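Side-chain contacts in thermophilic dibenzothiophene desulfurization enzyme C (Paenibacillus sp. A11-2, PDB 5XDC), which probably catalyses the flavin-dependent, two-step oxidation of dibenzothiophene by oxygen to its 5-oxide and then its 5,5-dioxide, using FMNH2: residues B[87-90]-B[91-95]; B[205-208]-B[209-212]; B[383-386]-B[387-390]. All blocks are in the same frame, centred on the assembly; numbering follows the deposited sequence.

Contact 1. Residues B[87-90]-B[91-95]; sequences LGHL and FGYHF
H89 and Y93, one helical turn apart, lay their rings over each other as an offset stack, with centroids 4.0 Å apart and planes only 18° from parallel. The overlap is at the rims: Y93 CE1 sits over one face of the imidazole, and H89 NE2 over one face of the phenol. The fit is tight, with H89 CE1 only 3.0 Å from Y93 CE1. H89 reaches its neighbour because CG stands anti to the backbone N (chi1 167°), while Y93 is turned away from a staggered torsion (chi1 -94°), a strain consistent with the short ring contact. Y93 CD1 lies 3.2 Å from H89 O, which meets the phenol at its edge and takes the bond from Y93 N at 2.8 Å. H89 also touches the bound indole. With an alanine in place of H89, the Y93 ring would probably lose the flat partner over one face and be freer to turn, and the indole pocket would lose part of its wall. Y93 OH is held by E130 and H385; Y93 binds FMN in another structure of this protein. F91 CB packs 3.2 Å from L87 O, and the F91 ring turns to the other side of the helix, against A76, I77 and I80 of helix 70-83 and I49 of helix 43-52. L87 reaches F28 of helix 16-38, so helix 85-104 has packed helices behind it and the pocket in front.

Contact 2. Residues B[205-208]-B[209-212]; sequences LGMR and QTDS. With IND (indole), chain J.
M207 and T210 come together beside the flat indole, with S212 next along. M207 CB and T210 OG1 approach near the plane of the indole, at its N1-C2 rim, whereas S212 comes in obliquely from one side, its OG 3.2 Å from indole C2. The face away from S212 is covered by H385, whose CD2 sits over the five-membered ring. The M207 carbonyl is the acceptor that ties the turn together. Its oxygen accepts the T210 hydroxyl at 2.9 Å from OG1, with the donor tilted 18° from the carbonyl plane, and a weak bond from T210 N at 3.3 Å. W202 NE1 adds a third donor, so this buried oxygen is well satisfied. T210 reaches it by placing OG1 between its own backbone N and carbonyl carbon (chi1 63°), the crowded position. That leaves CG2 to pack 3.8 Å from M207 CB, the two side chains crossing obliquely, while the methionine chain bends at chi2 (-61°) and carries SD toward helix 85-104. S212 OG stands 2.8 Å from T210 OG1. A water accepts from D211 N and donates to R208 O, bridging the backbone across the turn. M207 to T210 form a type I beta turn in the loop between strands 196-198 and 215-217, here lining the indole pocket from within the acyl-CoA dehydrogenase-like middle domain.

Contact 3. Residues B[383-386]-B[387-390]; sequences RTHT and LHDP. With IND (indole), chain J.
H385 and H388 run alongside each other in the same direction, but their rings do not stack: the centroids are 5.5 Å apart and the planes lean 32° from each other. What meets the H385 imidazole is the H388 methylene. CB sits over one face, 4.2 Å from the ring centroid and 20° off the normal, as a CH-pi contact. Both rings approach the indole, with H385 CD2 3.7 Å from indole C8 and H388 CD2 the same distance from indole C5. For H388, chi1 175° carries the ring out from the turn, and ND1 bonds D389 OD1 at 2.7 Å. D389 OD1 offers its anti lone pair and lies close to the imidazole plane, fixing the ring's rotation; Q252 also bonds OD1, and K345 pairs with OD2. H385 to H388 make a type I beta turn where helix 376-385 gives way to the loop before helix 391-404, in the C-terminal domain of this acyl-CoA dehydrogenase fold. H388 N bonds H385 O at 2.9 Å, from above the carbonyl plane. Earlier in the segment R383 and L387 cross at about a right angle, R383 NH2 3.5 Å from L387 CD2, while L387 CG and CD1 rest on R383 O. R383 NH2 also bonds T386 OG1 at 2.9 Å; the same hydroxyl also bonds A382 O. R383 NH1 reaches E361 of the second subunit in a salt bridge.

From the N terminus the three contacts come in series, none nesting in or crossing another. Contact 1 spans a turn within helix 85-104 of the N-terminal domain; contacts 2 and 3 each close a tight turn, one in the middle domain, in the loop between strands 196-198 and 215-217, the other in the C-terminal domain at the end of helix 376-385. The fold brings all three domains together around the indole. H89 CG packs 3.5 Å from T210 CG2, joining contacts 1 and 2, while H89 ND1 packs against H385 CD2, joining contacts 1 and 3. M207 CE meets H385 CB between contacts 2 and 3. Those two also touch the second subunit, so pocket and subunit interface lie close together.

Contact 1. Residues B[87-90]-B[91-95]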
loop_
_atom_site.group_PDB
_atom_site.type_symbol
_atom_site.label_atom_id
_atom_site.label_comp_id
_atom_site.label_asym_id
_atom_site.label_seq_id
_atom_site.Cartn_x
_atom_site.Cartn_y
_atom_site.Cartn_z
ATOM N N LEU B 87 6.152 -14.207 -26.284
ATOM C CA LEU B 87 5.769 -15.536 -26.738
ATOM C C LEU B 87 4.616 -16.090 -25.906
ATOM O O LEU B 87 3.711 -16.724 -26.451
ATOM C CB LEU B 87 6.971 -16.470 -26.716
ATOM C CG LEU B 87 7.973 -16.224 -27.852
ATOM C CD1 LEU B 87 9.284 -16.961 -27.621
ATOM C CD2 LEU B 87 7.360 -16.638 -29.186
ATOM N N GLY B 88 4.602 -15.834 -24.595
ATOM C CA GLY B 88 3.432 -16.199 -23.809
ATOM C C GLY B 88 2.167 -15.512 -24.294
ATOM O O GLY B 88 1.106 -16.133 -24.406
ATOM N N HIS B 89 2.263 -14.212 -24.588
ATOM C CA HIS B 89 1.148 -13.455 -25.141
ATOM C C HIS B 89 0.692 -14.039 -26.479
ATOM O O HIS B 89 -0.502 -14.269 -26.692
ATOM C CB HIS B 89 1.596 -11.997 -25.262
ATOM C CG HIS B 89 0.710 -11.121 -26.079
ATOM N ND1 HIS B 89 0.256 -9.910 -25.609
ATOM C CD2 HIS B 89 0.286 -11.209 -27.362
ATOM C CE1 HIS B 89 -0.458 -9.315 -26.546
ATOM N NE2 HIS B 89 -0.465 -10.088 -27.617
ATOM N N LEU B 90 1.630 -14.300 -27.386
ATOM C CA LEU B 90 1.248 -14.831 -28.693
ATOM C C LEU B 90 0.552 -16.174 -28.537
ATOM O O LEU B 90 -0.499 -16.421 -29.137
ATOM C CB LEU B 90 2.477 -14.967 -29.592
ATOM C CG LEU B 90 3.119 -13.678 -30.099
ATOM C CD1 LEU B 90 4.460 -13.973 -30.723
ATOM C CD2 LEU B 90 2.177 -12.988 -31.072
ATOM N N PHE B 91 1.140 -17.042 -27.725
ATOM C CA PHE B 91 0.580 -18.358 -27.437
ATOM C C PHE B 91 -0.796 -18.233 -26.778
ATOM O O PHE B 91 -1.777 -18.838 -27.229
ATOM C CB PHE B 91 1.600 -19.096 -26.568
ATOM C CG PHE B 91 1.243 -20.518 -26.220
ATOM C CD1 PHE B 91 1.391 -21.536 -27.146
ATOM C CD2 PHE B 91 0.837 -20.837 -24.936
ATOM C CE1 PHE B 91 1.093 -22.839 -26.814
ATOM C CE2 PHE B 91 0.535 -22.156 -24.592
ATOM C CZ PHE B 91 0.686 -23.154 -25.534
ATOM N N GLY B 92 -0.912 -17.384 -25.753
ATOM C CA GLY B 92 -2.204 -17.194 -25.100
ATOM C C GLY B 92 -3.274 -16.648 -26.034
ATOM O O GLY B 92 -4.419 -17.116 -26.027
ATOM N N TYR B 93 -2.922 -15.639 -26.849
ATOM C CA TYR B 93 -3.893 -15.036 -27.750
ATOM C C TYR B 93 -4.365 -16.031 -28.799
ATOM O O TYR B 93 -5.511 -15.962 -29.246
ATOM C CB TYR B 93 -3.296 -13.825 -28.451
ATOM C CG TYR B 93 -3.551 -12.509 -27.787
ATOM C CD1 TYR B 93 -2.808 -12.111 -26.679
ATOM C CD2 TYR B 93 -4.504 -11.643 -28.285
ATOM C CE1 TYR B 93 -3.024 -10.885 -26.071
ATOM C CE2 TYR B 93 -4.730 -10.397 -27.684
ATOM C CZ TYR B 93 -3.986 -10.026 -26.574
ATOM O OH TYR B 93 -4.182 -8.800 -25.948
ATOM N N HIS B 94 -3.486 -16.936 -29.216
ATOM C CA HIS B 94 -3.903 -18.017 -30.100
ATOM C C HIS B 94 -5.102 -18.757 -29.515
ATOM O O HIS B 94 -6.076 -19.025 -30.221
ATOM C CB HIS B 94 -2.731 -18.956 -30.337
ATOM C CG HIS B 94 -3.117 -20.284 -30.910
ATOM N ND1 HIS B 94 -3.194 -20.520 -32.267
ATOM C CD2 HIS B 94 -3.419 -21.456 -30.304
ATOM C CE1 HIS B 94 -3.548 -21.778 -32.471
ATOM N NE2 HIS B 94 -3.695 -22.366 -31.296
ATOM N N PHE B 95 -5.066 -19.058 -28.216
ATOM C CA PHE B 95 -6.199 -19.751 -27.608
ATOM C C PHE B 95 -7.408 -18.846 -27.405
ATOM O O PHE B 95 -8.545 -19.331 -27.432
ATOM C CB PHE B 95 -5.764 -20.412 -26.297
ATOM C CG PHE B 95 -4.799 -21.534 -26.518
ATOM C CD1 PHE B 95 -5.227 -22.732 -27.067
ATOM C CD2 PHE B 95 -3.455 -21.360 -26.290
ATOM C CE1 PHE B 95 -4.327 -23.745 -27.308
ATOM C CE2 PHE B 95 -2.554 -22.361 -26.538
ATOM C CZ PHE B 95 -2.994 -23.569 -27.056
#

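Contact 2. Residues B[205-208]-B[209-212]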
loop_
_atom_site.group_PDB
_atom_site.type_symbol
_atom_site.label_atom_id
_atom_site.label_comp_id
_atom_site.label_asym_id
_atom_site.label_seq_id
_atom_site.Cartn_x
_atom_site.Cartn_y
_atom_site.Cartn_z
ATOM N N LEU B 205 6.948 -0.274 -25.591
ATOM C CA LEU B 205 7.724 -0.345 -24.353
ATOM C C LEU B 205 8.053 -1.788 -23.998
ATOM O O LEU B 205 9.220 -2.142 -23.789
ATOM C CB LEU B 205 6.945 0.310 -23.216
ATOM C CG LEU B 205 7.613 0.246 -21.835
ATOM C CD1 LEU B 205 8.944 0.973 -21.821
ATOM C CD2 LEU B 205 6.672 0.796 -20.781
ATOM N N GLY B 206 7.010 -2.618 -23.879
ATOM C CA GLY B 206 7.145 -4.033 -23.635
ATOM C C GLY B 206 6.230 -4.807 -24.568
ATOM O O GLY B 206 5.575 -4.236 -25.436
ATOM N N MET B 207 6.190 -6.120 -24.358
ATOM C CA MET B 207 5.518 -7.011 -25.309
ATOM C C MET B 207 6.010 -6.741 -26.733
ATOM O O MET B 207 5.241 -6.706 -27.695
ATOM C CB MET B 207 3.999 -6.870 -25.219
ATOM C CG MET B 207 3.411 -7.343 -23.878
ATOM S SD MET B 207 3.772 -9.109 -23.626
ATOM C CE MET B 207 2.684 -9.475 -22.244
ATOM N N ARG B 208 7.322 -6.593 -26.868
ATOM C CA ARG B 208 7.902 -6.018 -28.076
ATOM C C ARG B 208 7.880 -6.965 -29.271
ATOM O O ARG B 208 8.053 -6.495 -30.405
ATOM C CB ARG B 208 9.341 -5.581 -27.798
ATOM C CG ARG B 208 9.419 -4.295 -26.973
ATOM C CD ARG B 208 10.842 -3.795 -26.812
ATOM N NE ARG B 208 11.567 -3.716 -28.075
ATOM C CZ ARG B 208 11.403 -2.769 -28.992
ATOM N NH1 ARG B 208 10.520 -1.796 -28.821
ATOM N NH2 ARG B 208 12.132 -2.800 -30.093
ATOM N N GLN B 209 7.696 -8.274 -29.061
ATOM C CA GLN B 209 7.661 -9.242 -30.154
ATOM C C GLN B 209 6.272 -9.847 -30.373
ATOM O O GLN B 209 6.152 -10.947 -30.916
ATOM C CB GLN B 209 8.699 -10.346 -29.925
ATOM C CG GLN B 209 10.134 -9.839 -30.077
ATOM C CD GLN B 209 11.124 -10.946 -30.381
ATOM O OE1 GLN B 209 11.345 -11.852 -29.566
ATOM N NE2 GLN B 209 11.715 -10.892 -31.573
ATOM N N THR B 210 5.218 -9.118 -30.011
ATOM C CA THR B 210 3.856 -9.604 -30.197
ATOM C C THR B 210 3.235 -9.141 -31.508
ATOM O O THR B 210 2.084 -9.495 -31.783
ATOM C CB THR B 210 2.952 -9.173 -29.036
ATOM O OG1 THR B 210 2.854 -7.743 -28.972
ATOM C CG2 THR B 210 3.479 -9.746 -27.708
ATOM N N ASP B 211 3.951 -8.358 -32.313
ATOM C CA ASP B 211 3.435 -7.822 -33.576
ATOM C C ASP B 211 1.991 -7.336 -33.460
ATOM O O ASP B 211 1.090 -7.739 -34.205
ATOM C CB ASP B 211 3.587 -8.853 -34.678
ATOM C CG ASP B 211 4.916 -8.726 -35.382
ATOM O OD1 ASP B 211 5.121 -7.706 -36.087
ATOM O OD2 ASP B 211 5.729 -9.632 -35.216
ATOM N N SER B 212 1.794 -6.405 -32.525
ATOM C CA SER B 212 0.480 -5.872 -32.206
ATOM C C SER B 212 0.220 -4.547 -32.907
ATOM O O SER B 212 -0.555 -3.718 -32.419
ATOM C CB SER B 212 0.326 -5.736 -30.693
ATOM O OG SER B 212 0.342 -7.013 -30.085
HETATM N N1 IND J . 0.460 -5.276 -26.039
HETATM C C2 IND J . 0.269 -6.159 -27.014
HETATM C C3 IND J . -0.979 -6.035 -27.262
HETATM C C4 IND J . -3.019 -4.783 -26.554
HETATM C C5 IND J . -3.417 -3.803 -25.640
HETATM C C6 IND J . -2.484 -3.226 -24.755
HETATM C C7 IND J . -1.152 -3.630 -24.786
HETATM C C8 IND J . -0.748 -4.595 -25.688
HETATM C C9 IND J . -1.707 -5.183 -26.583
HETATM O O HOH W 1 6.623 -7.455 -32.864
#

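Contact 3. Residues B[383-386]-B[387-390]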
loop_
_atom_site.group_PDB
_atom_site.type_symbol
_atom_site.label_atom_id
_atom_site.label_comp_id
_atom_site.label_asym_id
_atom_site.label_seq_id
_atom_site.Cartn_x
_atom_site.Cartn_y
_atom_site.Cartn_z
ATOM N N ARG B 383 3.884 -3.784 -17.474
ATOM C CA ARG B 383 3.313 -2.439 -17.483
ATOM C C ARG B 383 2.577 -2.169 -18.791
ATOM O O ARG B 383 1.548 -1.481 -18.805
ATOM C CB ARG B 383 4.413 -1.390 -17.258
ATOM C CG ARG B 383 3.959 0.071 -17.277
ATOM C CD ARG B 383 3.073 0.429 -16.102
ATOM N NE ARG B 383 1.760 -0.200 -16.198
ATOM C CZ ARG B 383 0.816 -0.117 -15.273
ATOM N NH1 ARG B 383 0.999 0.618 -14.187
ATOM N NH2 ARG B 383 -0.330 -0.779 -15.428
ATOM N N THR B 384 3.091 -2.706 -19.902
ATOM C CA THR B 384 2.432 -2.545 -21.196
ATOM C C THR B 384 1.099 -3.288 -21.238
ATOM O O THR B 384 0.047 -2.691 -21.491
ATOM C CB THR B 384 3.367 -3.027 -22.315
ATOM O OG1 THR B 384 4.557 -2.224 -22.345
ATOM C CG2 THR B 384 2.709 -2.928 -23.688
ATOM N N HIS B 385 1.110 -4.602 -21.007
ATOM C CA HIS B 385 -0.112 -5.330 -21.299
ATOM C C HIS B 385 -1.197 -5.138 -20.247
ATOM O O HIS B 385 -2.383 -5.244 -20.582
ATOM C CB HIS B 385 0.138 -6.819 -21.483
ATOM C CG HIS B 385 -1.020 -7.475 -22.149
ATOM N ND1 HIS B 385 -2.011 -8.106 -21.434
ATOM C CD2 HIS B 385 -1.434 -7.461 -23.441
ATOM C CE1 HIS B 385 -2.951 -8.522 -22.267
ATOM N NE2 HIS B 385 -2.628 -8.140 -23.491
ATOM N N THR B 386 -0.845 -4.861 -18.984
ATOM C CA THR B 386 -1.873 -4.650 -17.971
ATOM C C THR B 386 -2.797 -3.484 -18.318
ATOM O O THR B 386 -3.871 -3.357 -17.717
ATOM C CB THR B 386 -1.253 -4.392 -16.581
ATOM O OG1 THR B 386 -0.266 -3.354 -16.666
ATOM C CG2 THR B 386 -0.644 -5.645 -15.978
ATOM N N LEU B 387 -2.397 -2.622 -19.264
ATOM C CA LEU B 387 -3.199 -1.501 -19.722
ATOM C C LEU B 387 -4.211 -1.891 -20.789
ATOM O O LEU B 387 -4.973 -1.027 -21.240
ATOM C CB LEU B 387 -2.286 -0.407 -20.276
ATOM C CG LEU B 387 -1.232 0.097 -19.290
ATOM C CD1 LEU B 387 -0.226 0.988 -19.991
ATOM C CD2 LEU B 387 -1.885 0.847 -18.145
ATOM N N HIS B 388 -4.234 -3.164 -21.196
ATOM C CA HIS B 388 -5.161 -3.613 -22.234
ATOM C C HIS B 388 -6.563 -3.065 -22.003
ATOM O O HIS B 388 -7.209 -2.548 -22.926
ATOM C CB HIS B 388 -5.167 -5.144 -22.269
ATOM C CG HIS B 388 -6.160 -5.723 -23.221
ATOM N ND1 HIS B 388 -7.486 -5.911 -22.888
ATOM C CD2 HIS B 388 -6.018 -6.169 -24.490
ATOM C CE1 HIS B 388 -8.118 -6.447 -23.919
ATOM N NE2 HIS B 388 -7.249 -6.621 -24.899
ATOM N N ASP B 389 -7.064 -3.201 -20.780
ATOM C CA ASP B 389 -8.304 -2.578 -20.371
ATOM C C ASP B 389 -8.133 -2.185 -18.912
ATOM O O ASP B 389 -7.356 -2.819 -18.190
ATOM C CB ASP B 389 -9.520 -3.500 -20.574
ATOM C CG ASP B 389 -9.353 -4.853 -19.924
ATOM O OD1 ASP B 389 -8.767 -5.772 -20.554
ATOM O OD2 ASP B 389 -9.815 -4.984 -18.782
ATOM N N PRO B 390 -8.782 -1.116 -18.473
ATOM C CA PRO B 390 -8.405 -0.504 -17.187
ATOM C C PRO B 390 -8.815 -1.361 -15.998
ATOM O O PRO B 390 -9.983 -1.713 -15.830
ATOM C CB PRO B 390 -9.132 0.845 -17.196
ATOM C CG PRO B 390 -10.134 0.767 -18.278
ATOM C CD PRO B 390 -9.703 -0.286 -19.253
HETATM N N1 IND J . 0.460 -5.276 -26.039
HETATM C C2 IND J . 0.269 -6.159 -27.014
HETATM C C3 IND J . -0.979 -6.035 -27.262
HETATM C C4 IND J . -3.019 -4.783 -26.554
HETATM C C5 IND J . -3.417 -3.803 -25.640
HETATM C C6 IND J . -2.484 -3.226 -24.755
HETATM C C7 IND J . -1.152 -3.630 -24.786
HETATM C C8 IND J . -0.748 -4.595 -25.688
HETATM C C9 IND J . -1.707 -5.183 -26.583
#